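Local coordinates for uncharacterized RNA methyltransferase pyrab10780 (Pyrococcus abyssi, PDB 2JJQ), which catalyses the S-adenosyl-L-methionine-dependent methylation of uridine 54 in tRNA, producing 5-methyluridine, at residues L133-D138 with I180-I185; F191-V196 with V211-N216; Y230-R235 with G243-F248. One frame throughout, in Å; residues are numbered along the deposited sequence.

Contact 1 of 3, residues L133-D138 with I180-I185; sequences LAITKD and ISVWNI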
loop_
_atom_site.group_PDB
_atom_site.type_symbol
_atom_site.label_atom_id
_atom_site.label_comp_id
_atom_site.label_asym_id
_atom_site.label_seq_id
_atom_site.Cartn_x
_atom_site.Cartn_y
_atom_site.Cartn_z
ATOM N N LEU A 133 0.682 -11.785 8.343
ATOM C CA LEU A 133 1.690 -12.660 8.915
ATOM C C LEU A 133 1.355 -14.106 8.606
ATOM O O LEU A 133 0.239 -14.578 8.875
ATOM C CB LEU A 133 1.737 -12.466 10.436
ATOM C CG LEU A 133 2.113 -11.061 10.925
ATOM C CD1 LEU A 133 1.688 -10.877 12.371
ATOM C CD2 LEU A 133 3.606 -10.874 10.769
ATOM N N ALA A 134 2.300 -14.814 7.985
ATOM C CA ALA A 134 2.143 -16.225 7.784
ATOM C C ALA A 134 2.369 -16.991 9.099
ATOM O O ALA A 134 3.246 -16.633 9.895
ATOM C CB ALA A 134 3.111 -16.744 6.645
ATOM N N ILE A 135 1.588 -18.058 9.310
ATOM C CA ILE A 135 1.650 -18.790 10.595
ATOM C C ILE A 135 2.086 -20.217 10.254
ATOM O O ILE A 135 1.319 -21.004 9.761
ATOM C CB ILE A 135 0.272 -18.781 11.306
ATOM C CG1 ILE A 135 -0.246 -17.330 11.449
ATOM C CG2 ILE A 135 0.301 -19.555 12.649
ATOM C CD1 ILE A 135 -1.729 -17.299 11.774
ATOM N N THR A 136 3.349 -20.542 10.492
ATOM C CA THR A 136 3.845 -21.795 9.945
ATOM C C THR A 136 4.509 -22.649 11.017
ATOM O O THR A 136 4.769 -22.195 12.132
ATOM C CB THR A 136 4.856 -21.544 8.798
ATOM O OG1 THR A 136 6.095 -21.103 9.359
ATOM C CG2 THR A 136 4.380 -20.429 7.869
ATOM N N LYS A 137 4.763 -23.910 10.660
ATOM C CA LYS A 137 5.435 -24.826 11.574
ATOM C C LYS A 137 6.715 -24.197 12.142
ATOM O O LYS A 137 6.933 -24.167 13.361
ATOM C CB LYS A 137 5.688 -26.168 10.866
ATOM C CG LYS A 137 6.498 -27.170 11.677
ATOM C CD LYS A 137 6.528 -28.548 10.995
ATOM C CE LYS A 137 7.621 -29.430 11.608
ATOM N NZ LYS A 137 8.955 -28.746 11.488
ATOM N N ASP A 138 7.525 -23.613 11.274
ATOM C CA ASP A 138 8.791 -23.026 11.722
ATOM C C ASP A 138 8.791 -21.544 12.069
ATOM O O ASP A 138 9.837 -20.912 12.094
ATOM C CB ASP A 138 9.888 -23.331 10.707
ATOM C CG ASP A 138 10.350 -24.782 10.797
ATOM O OD1 ASP A 138 10.390 -25.315 11.942
ATOM O OD2 ASP A 138 10.647 -25.386 9.746
ATOM N N ILE A 180 -3.706 -25.715 17.812
ATOM C CA ILE A 180 -4.164 -25.430 16.461
ATOM C C ILE A 180 -3.134 -25.864 15.410
ATOM O O ILE A 180 -1.959 -25.504 15.497
ATOM C CB ILE A 180 -4.428 -23.917 16.299
ATOM C CG1 ILE A 180 -5.371 -23.432 17.413
ATOM C CG2 ILE A 180 -4.950 -23.633 14.897
ATOM C CD1 ILE A 180 -5.777 -21.942 17.264
ATOM N N SER A 181 -3.605 -26.569 14.395
ATOM C CA SER A 181 -2.778 -27.037 13.281
ATOM C C SER A 181 -2.336 -25.834 12.437
ATOM O O SER A 181 -3.142 -24.981 12.109
ATOM C CB SER A 181 -3.589 -28.067 12.452
ATOM O OG SER A 181 -3.494 -27.902 11.054
ATOM N N VAL A 182 -1.047 -25.721 12.157
ATOM C CA VAL A 182 -0.554 -24.567 11.385
ATOM C C VAL A 182 0.078 -24.980 10.038
ATOM O O VAL A 182 0.160 -26.160 9.697
ATOM C CB VAL A 182 0.404 -23.653 12.193
ATOM C CG1 VAL A 182 -0.281 -23.069 13.432
ATOM C CG2 VAL A 182 1.724 -24.401 12.549
ATOM N N TRP A 183 0.464 -23.994 9.243
ATOM C CA TRP A 183 0.853 -24.255 7.835
ATOM C C TRP A 183 2.188 -24.944 7.815
ATOM O O TRP A 183 3.181 -24.432 8.369
ATOM C CB TRP A 183 0.996 -22.924 7.120
ATOM C CG TRP A 183 1.174 -22.930 5.631
ATOM C CD1 TRP A 183 1.196 -23.996 4.784
ATOM C CD2 TRP A 183 1.235 -21.764 4.818
ATOM N NE1 TRP A 183 1.359 -23.561 3.470
ATOM C CE2 TRP A 183 1.349 -22.186 3.473
ATOM C CE3 TRP A 183 1.221 -20.395 5.099
ATOM C CZ2 TRP A 183 1.452 -21.283 2.420
ATOM C CZ3 TRP A 183 1.322 -19.503 4.049
ATOM C CH2 TRP A 183 1.426 -19.952 2.729
ATOM N N ASN A 184 2.223 -26.092 7.149
ATOM C CA ASN A 184 3.490 -26.769 6.875
ATOM C C ASN A 184 3.796 -26.441 5.446
ATOM O O ASN A 184 3.144 -26.970 4.541
ATOM C CB ASN A 184 3.294 -28.264 6.962
ATOM C CG ASN A 184 4.521 -29.052 6.464
ATOM O OD1 ASN A 184 5.456 -28.487 5.895
ATOM N ND2 ASN A 184 4.505 -30.363 6.694
ATOM N N ILE A 185 4.759 -25.546 5.237
ATOM C CA ILE A 185 5.055 -25.060 3.876
ATOM C C ILE A 185 5.631 -26.117 2.914
ATOM O O ILE A 185 5.372 -26.076 1.706
ATOM C CB ILE A 185 5.970 -23.852 3.934
ATOM C CG1 ILE A 185 5.198 -22.677 4.528
ATOM C CG2 ILE A 185 6.486 -23.529 2.526
ATOM C CD1 ILE A 185 6.099 -21.640 5.158
#
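A134 brings its methyl obliquely to a corner of the W183 indole, CB to CZ3 4.2 Å. A small residue suits this place, because the indole is also met by the ring of Y194 and by R193 in a cation-pi contact. At I135 the backbone and side chain do separate work. I135 O accepts W183 N at 3.2 Å. I135 CG2 touches V182 CG1 at 3.6 Å, the two beta-branched chains crossing at about a right angle, while the longer branch of I135 leads away and the side chain packs on L171 and I175 of helix 162-178. T136 lies across from W183, and T136 CA makes a CA-H...O contact with W183 O. With chi1 at 75°, OG1 sits between the backbone N and the carbonyl carbon and bonds to G139 O, leaving T136 CG2 to meet I185 CD1 at 3.4 Å, a tight fit for two methyls. K137 N then donates to W183 O at 2.8 Å. V182 CG2 packs against the backbone where the strand ends, 3.6 Å from K137 N, whereas the long lysine chain runs outward, as befits an exposed position. With both polar backbone atoms of W183 used and the two chain directions 94° apart, so that no ladder continues the pairing, this is an isolated beta bridge, tying the loop after helix 162-178 to the end of an outermost strand of the five-stranded mixed sheet.

Contact 2 of 3, residues F191-V196 with V211-N216; sequences FLRYMV and VTKEGN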
loop_
_atom_site.group_PDB
_atom_site.type_symbol
_atom_site.label_atom_id
_atom_site.label_comp_id
_atom_site.label_asym_id
_atom_site.label_seq_id
_atom_site.Cartn_x
_atom_site.Cartn_y
_atom_site.Cartn_z
ATOM N N PHE A 191 -4.033 -26.101 9.029
ATOM C CA PHE A 191 -5.310 -25.389 9.056
ATOM C C PHE A 191 -5.064 -23.885 9.026
ATOM O O PHE A 191 -5.543 -23.204 8.126
ATOM C CB PHE A 191 -6.105 -25.790 10.310
ATOM C CG PHE A 191 -7.338 -24.951 10.565
ATOM C CD1 PHE A 191 -8.414 -24.997 9.688
ATOM C CD2 PHE A 191 -7.422 -24.162 11.721
ATOM C CE1 PHE A 191 -9.553 -24.240 9.935
ATOM C CE2 PHE A 191 -8.552 -23.395 11.984
ATOM C CZ PHE A 191 -9.605 -23.426 11.106
ATOM N N LEU A 192 -4.313 -23.373 9.989
ATOM C CA LEU A 192 -4.133 -21.930 10.086
ATOM C C LEU A 192 -3.028 -21.435 9.113
ATOM O O LEU A 192 -1.913 -21.945 9.136
ATOM C CB LEU A 192 -3.820 -21.572 11.562
ATOM C CG LEU A 192 -3.659 -20.128 11.997
ATOM C CD1 LEU A 192 -4.872 -19.303 11.504
ATOM C CD2 LEU A 192 -3.535 -20.094 13.543
ATOM N N ARG A 193 -3.328 -20.443 8.270
ATOM C CA ARG A 193 -2.350 -19.978 7.257
ATOM C C ARG A 193 -1.808 -18.556 7.547
ATOM O O ARG A 193 -0.592 -18.352 7.528
ATOM C CB ARG A 193 -2.949 -20.052 5.850
ATOM C CG ARG A 193 -3.468 -21.445 5.462
ATOM C CD ARG A 193 -2.288 -22.461 5.514
ATOM N NE ARG A 193 -2.631 -23.866 5.270
ATOM C CZ ARG A 193 -2.531 -24.453 4.080
ATOM N NH1 ARG A 193 -2.159 -23.729 3.044
ATOM N NH2 ARG A 193 -2.838 -25.740 3.926
ATOM N N TYR A 194 -2.694 -17.578 7.788
ATOM C CA TYR A 194 -2.276 -16.193 8.019
ATOM C C TYR A 194 -3.044 -15.584 9.175
ATOM O O TYR A 194 -4.236 -15.912 9.374
ATOM C CB TYR A 194 -2.554 -15.289 6.771
ATOM C CG TYR A 194 -1.671 -15.591 5.577
ATOM C CD1 TYR A 194 -0.424 -15.004 5.450
ATOM C CD2 TYR A 194 -2.104 -16.457 4.586
ATOM C CE1 TYR A 194 0.390 -15.299 4.378
ATOM C CE2 TYR A 194 -1.281 -16.764 3.467
ATOM C CZ TYR A 194 -0.033 -16.168 3.387
ATOM O OH TYR A 194 0.801 -16.451 2.323
ATOM N N MET A 195 -2.390 -14.661 9.881
ATOM C CA MET A 195 -3.069 -13.757 10.788
ATOM C C MET A 195 -2.878 -12.387 10.137
ATOM O O MET A 195 -1.748 -11.936 10.015
ATOM C CB MET A 195 -2.391 -13.720 12.156
ATOM C CG MET A 195 -2.931 -12.551 13.043
ATOM S SD MET A 195 -2.520 -12.631 14.802
ATOM C CE MET A 195 -0.750 -12.285 14.776
ATOM N N VAL A 196 -3.964 -11.772 9.684
ATOM C CA VAL A 196 -3.847 -10.423 9.091
ATOM C C VAL A 196 -4.284 -9.429 10.146
ATOM O O VAL A 196 -5.369 -9.587 10.741
ATOM C CB VAL A 196 -4.755 -10.272 7.849
ATOM C CG1 VAL A 196 -4.706 -8.767 7.332
ATOM C CG2 VAL A 196 -4.404 -11.276 6.738
ATOM N N VAL A 211 -6.877 -16.399 8.592
ATOM C CA VAL A 211 -7.189 -17.012 7.327
ATOM C C VAL A 211 -6.751 -18.466 7.409
ATOM O O VAL A 211 -5.614 -18.741 7.761
ATOM C CB VAL A 211 -6.426 -16.299 6.152
ATOM C CG1 VAL A 211 -6.747 -16.930 4.838
ATOM C CG2 VAL A 211 -6.705 -14.724 6.144
ATOM N N THR A 212 -7.665 -19.380 7.078
ATOM C CA THR A 212 -7.461 -20.794 7.257
ATOM C C THR A 212 -7.939 -21.590 6.037
ATOM O O THR A 212 -8.583 -21.071 5.104
ATOM C CB THR A 212 -8.264 -21.299 8.480
ATOM O OG1 THR A 212 -9.627 -21.429 8.091
ATOM C CG2 THR A 212 -8.147 -20.320 9.720
ATOM N N LYS A 213 -7.610 -22.878 6.034
ATOM C CA LYS A 213 -8.280 -23.784 5.142
ATOM C C LYS A 213 -9.588 -24.279 5.811
ATOM O O LYS A 213 -9.985 -23.797 6.891
ATOM C CB LYS A 213 -7.319 -24.923 4.768
ATOM C CG LYS A 213 -6.019 -24.408 4.124
ATOM C CD LYS A 213 -6.232 -23.549 2.874
ATOM C CE LYS A 213 -6.691 -24.347 1.677
ATOM N NZ LYS A 213 -6.928 -23.512 0.443
ATOM N N GLU A 214 -10.274 -25.215 5.172
ATOM C CA GLU A 214 -11.509 -25.782 5.733
ATOM C C GLU A 214 -11.228 -26.430 7.093
ATOM O O GLU A 214 -10.168 -27.017 7.331
ATOM C CB GLU A 214 -12.137 -26.769 4.727
ATOM C CG GLU A 214 -12.626 -26.147 3.374
ATOM C CD GLU A 214 -11.501 -25.940 2.323
ATOM O OE1 GLU A 214 -10.288 -26.132 2.654
ATOM O OE2 GLU A 214 -11.839 -25.590 1.148
ATOM N N GLY A 215 -12.144 -26.285 8.032
ATOM C CA GLY A 215 -11.820 -26.670 9.380
ATOM C C GLY A 215 -12.748 -25.956 10.336
ATOM O O GLY A 215 -13.750 -25.377 9.929
ATOM N N ASN A 216 -12.385 -25.980 11.602
ATOM C CA ASN A 216 -13.172 -25.377 12.662
ATOM C C ASN A 216 -12.251 -24.577 13.572
ATOM O O ASN A 216 -11.422 -25.131 14.296
ATOM C CB ASN A 216 -13.865 -26.519 13.438
ATOM C CG ASN A 216 -14.711 -27.426 12.516
ATOM O OD1 ASN A 216 -14.327 -28.574 12.197
ATOM N ND2 ASN A 216 -15.845 -26.902 12.061
#
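F191 and T212 lie side by side, and T212 CB sits over one face of the phenyl ring in a CH-pi contact, 3.7 Å from the centroid. E214 O lies at the ring edge, near its plane. The ring reaches the turning chain because CG is anti to the backbone N (chi1 170°), and G215, having no side chain, lets its CA come to 3.4 Å from F191 CE1; its phi of 158° also suits glycine. T212 OG1 donates to K213 O within its own segment and is bonded to W231 NE1 as well, so the hydroxyl beside the ring is satisfied. Among the backbone bonds, V211 O is gripped twice, by R193 N at 2.9 Å and by Y194 N at 3.1 Å. Two residues thus face one, a classic beta bulge in the hairpin of strands 192-199 and 206-212. V211 N returns a bond to Y194 O at 2.8 Å, and K213 N reaches F191 O at 3.0 Å, beyond the strand end. Among charged chains, K213 CG lies over one guanidinium face of R193, 3.5 Å from NH2. R193 NE bonds to G190 O and K213 NZ to N234 O, so the aliphatic part of the lysine meets the flat cation while its ammonium is held apart. Apolar contacts follow the strands: V211 CB packs on Y194 CB at 4.0 Å, its CG2 turns to V196 CG2, and L192 CD1 crosses to T212 CG2.

Contact 3 of 3, residues Y230-R235 with G243-F248; sequences YWSVNR and GDIERF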
loop_
_atom_site.group_PDB
_atom_site.type_symbol
_atom_site.label_atom_id
_atom_site.label_comp_id
_atom_site.label_asym_id
_atom_site.label_seq_id
_atom_site.Cartn_x
_atom_site.Cartn_y
_atom_site.Cartn_z
ATOM N N TYR A 230 -11.992 -11.827 13.051
ATOM C CA TYR A 230 -12.594 -12.464 11.910
ATOM C C TYR A 230 -11.923 -13.812 11.691
ATOM O O TYR A 230 -10.716 -13.977 11.995
ATOM C CB TYR A 230 -12.341 -11.637 10.664
ATOM C CG TYR A 230 -13.498 -10.729 10.301
ATOM C CD1 TYR A 230 -14.474 -11.146 9.367
ATOM C CD2 TYR A 230 -13.616 -9.486 10.865
ATOM C CE1 TYR A 230 -15.516 -10.346 9.010
ATOM C CE2 TYR A 230 -14.672 -8.651 10.508
ATOM C CZ TYR A 230 -15.613 -9.074 9.556
ATOM O OH TYR A 230 -16.672 -8.230 9.202
ATOM N N TRP A 231 -12.719 -14.758 11.201
ATOM C CA TRP A 231 -12.241 -16.013 10.666
ATOM C C TRP A 231 -12.648 -16.069 9.196
ATOM O O TRP A 231 -13.829 -15.952 8.890
ATOM C CB TRP A 231 -12.878 -17.176 11.437
ATOM C CG TRP A 231 -12.568 -18.524 10.865
ATOM C CD1 TRP A 231 -11.469 -18.903 10.106
ATOM C CD2 TRP A 231 -13.385 -19.680 10.995
ATOM N NE1 TRP A 231 -11.567 -20.256 9.779
ATOM C CE2 TRP A 231 -12.742 -20.747 10.300
ATOM C CE3 TRP A 231 -14.576 -19.941 11.696
ATOM C CZ2 TRP A 231 -13.267 -22.050 10.281
ATOM C CZ3 TRP A 231 -15.117 -21.229 11.637
ATOM C CH2 TRP A 231 -14.465 -22.260 10.934
ATOM N N SER A 232 -11.673 -16.235 8.294
ATOM C CA SER A 232 -11.904 -16.311 6.864
ATOM C C SER A 232 -11.317 -17.643 6.392
ATOM O O SER A 232 -10.300 -18.074 6.886
ATOM C CB SER A 232 -11.202 -15.186 6.112
ATOM O OG SER A 232 -11.649 -13.907 6.560
ATOM N N VAL A 233 -11.964 -18.259 5.422
ATOM C CA VAL A 233 -11.531 -19.549 4.901
ATOM C C VAL A 233 -11.164 -19.356 3.441
ATOM O O VAL A 233 -11.992 -18.973 2.599
ATOM C CB VAL A 233 -12.588 -20.642 5.050
ATOM C CG1 VAL A 233 -12.112 -21.914 4.346
ATOM C CG2 VAL A 233 -12.845 -20.922 6.506
ATOM N N ASN A 234 -9.890 -19.561 3.160
ATOM C CA ASN A 234 -9.416 -19.458 1.796
ATOM C C ASN A 234 -9.731 -20.795 1.141
ATOM O O ASN A 234 -9.040 -21.805 1.383
ATOM C CB ASN A 234 -7.920 -19.154 1.726
ATOM C CG ASN A 234 -7.347 -19.437 0.333
ATOM O OD1 ASN A 234 -8.101 -19.389 -0.637
ATOM N ND2 ASN A 234 -6.047 -19.791 0.244
ATOM N N ARG A 235 -10.790 -20.814 0.338
ATOM C CA ARG A 235 -11.201 -22.061 -0.352
ATOM C C ARG A 235 -10.592 -22.288 -1.757
ATOM O O ARG A 235 -10.945 -23.264 -2.452
ATOM C CB ARG A 235 -12.723 -22.125 -0.448
ATOM C CG ARG A 235 -13.383 -22.212 0.900
ATOM C CD ARG A 235 -14.809 -22.695 0.836
ATOM N NE ARG A 235 -15.276 -22.917 2.197
ATOM C CZ ARG A 235 -15.798 -21.969 2.978
ATOM N NH1 ARG A 235 -15.934 -20.726 2.540
ATOM N NH2 ARG A 235 -16.190 -22.262 4.205
ATOM N N GLY A 243 -9.852 -14.717 2.500
ATOM C CA GLY A 243 -10.696 -15.834 2.107
ATOM C C GLY A 243 -12.146 -15.437 2.287
ATOM O O GLY A 243 -12.462 -14.269 2.535
ATOM N N ASP A 244 -13.015 -16.420 2.221
ATOM C CA ASP A 244 -14.455 -16.176 2.441
ATOM C C ASP A 244 -14.704 -15.901 3.912
ATOM O O ASP A 244 -14.212 -16.615 4.744
ATOM C CB ASP A 244 -15.251 -17.432 2.029
ATOM C CG ASP A 244 -15.051 -17.796 0.539
ATOM O OD1 ASP A 244 -14.819 -16.864 -0.262
ATOM O OD2 ASP A 244 -15.135 -19.005 0.182
ATOM N N ILE A 245 -15.482 -14.873 4.220
ATOM C CA ILE A 245 -15.812 -14.563 5.573
ATOM C C ILE A 245 -16.649 -15.699 6.173
ATOM O O ILE A 245 -17.734 -16.005 5.671
ATOM C CB ILE A 245 -16.640 -13.261 5.619
ATOM C CG1 ILE A 245 -15.793 -12.102 5.042
ATOM C CG2 ILE A 245 -17.142 -13.013 7.034
ATOM C CD1 ILE A 245 -14.460 -11.882 5.767
ATOM N N GLU A 246 -16.143 -16.287 7.240
ATOM C CA GLU A 246 -16.836 -17.356 7.917
ATOM C C GLU A 246 -17.531 -16.878 9.194
ATOM O O GLU A 246 -18.672 -17.284 9.485
ATOM C CB GLU A 246 -15.848 -18.475 8.180
ATOM C CG GLU A 246 -16.400 -19.693 8.895
ATOM C CD GLU A 246 -17.379 -20.501 8.055
ATOM O OE1 GLU A 246 -17.418 -20.315 6.825
ATOM O OE2 GLU A 246 -18.098 -21.331 8.659
ATOM N N ARG A 247 -16.833 -16.095 10.004
ATOM C CA ARG A 247 -17.426 -15.607 11.272
ATOM C C ARG A 247 -16.629 -14.410 11.716
ATOM O O ARG A 247 -15.428 -14.321 11.404
ATOM C CB ARG A 247 -17.312 -16.733 12.340
ATOM C CG ARG A 247 -18.113 -16.415 13.655
ATOM C CD ARG A 247 -18.484 -17.764 14.337
ATOM N NE ARG A 247 -19.125 -17.497 15.636
ATOM C CZ ARG A 247 -19.511 -18.470 16.462
ATOM N NH1 ARG A 247 -19.325 -19.743 16.105
ATOM N NH2 ARG A 247 -20.070 -18.176 17.616
ATOM N N PHE A 248 -17.292 -13.495 12.422
ATOM C CA PHE A 248 -16.602 -12.472 13.182
ATOM C C PHE A 248 -17.208 -12.367 14.574
ATOM O O PHE A 248 -18.375 -12.753 14.784
ATOM C CB PHE A 248 -16.647 -11.103 12.412
ATOM C CG PHE A 248 -18.039 -10.463 12.330
ATOM C CD1 PHE A 248 -18.863 -10.678 11.218
ATOM C CD2 PHE A 248 -18.482 -9.637 13.335
ATOM C CE1 PHE A 248 -20.153 -10.079 11.142
ATOM C CE2 PHE A 248 -19.742 -8.995 13.258
ATOM C CZ PHE A 248 -20.570 -9.250 12.140
HETATM O O HOH W 1 -10.436 -12.708 4.423
#
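Y230 to V233 run antiparallel to D244 to F248, strand axes 4.5 Å apart at closest, and the register slips where W231 O accepts both E246 N at 2.9 Å and R247 N at 3.2 Å. On the face of Y230, S232, I245 and F248, F248 CB stands almost exactly over the centre of the Y230 ring, 3.5 Å from its centroid. A chi1 of 69° puts F248 CG between its backbone N and carbonyl carbon; its ring runs near parallel to that of Y230 but slid aside, so the two barely overlap. I245 completes this patch, CG2 at the tyrosine ring edge in its plane and CD1 against Y230 CD1 at 3.7 Å; isoleucine's two branches let it meet the ring twice. A water bridges G243 N and S232 OG, also bonded to N209, while the bare G243 CA packs close to V233 and N234. On the face of W231, V233, D244 and R247, two further chains reach in. E246 CG lies over the six-membered ring of W231, 3.4 Å from CE3, its first torsion of 180° bringing CG over the indole. R235 NH1 donates to D244 OD2 at 3.0 Å, on the anti lone pair and nearly within the guanidinium plane; R235 NH2 makes a weak bond to E246 OE1 at 3.5 Å. Arginine suits the site: its guanidinium edge serves two acids while V233 CG1 covers one face. The arrangement is a beta hairpin with a classic bulge, E246 and R247 both facing W231, at the mixed sheet's outer side.

Overall arrangement
All three contacts reach one five-stranded sheet, which they follow from strand 130-136 at one margin to strand 244-250 at the other. Contacts 1 and 2 have centres 9 Å apart and lie on adjacent strands, 130-136 and 192-199: L133 O meets M195 N at 2.8 Å, and S181 OG meets F191 N at the same distance. Contacts 2 and 3, centres 8 Å apart, join where T212 O lies 2.8 Å from N234 N. Contacts 1 and 3 do not touch, their centres being about 17 Å apart. Contacts 1 and 3 lie away from the annotated sites; in contact 2, the V196 side chain is about 12 Å from that of C157, a probable ligand of the iron-sulfur cluster.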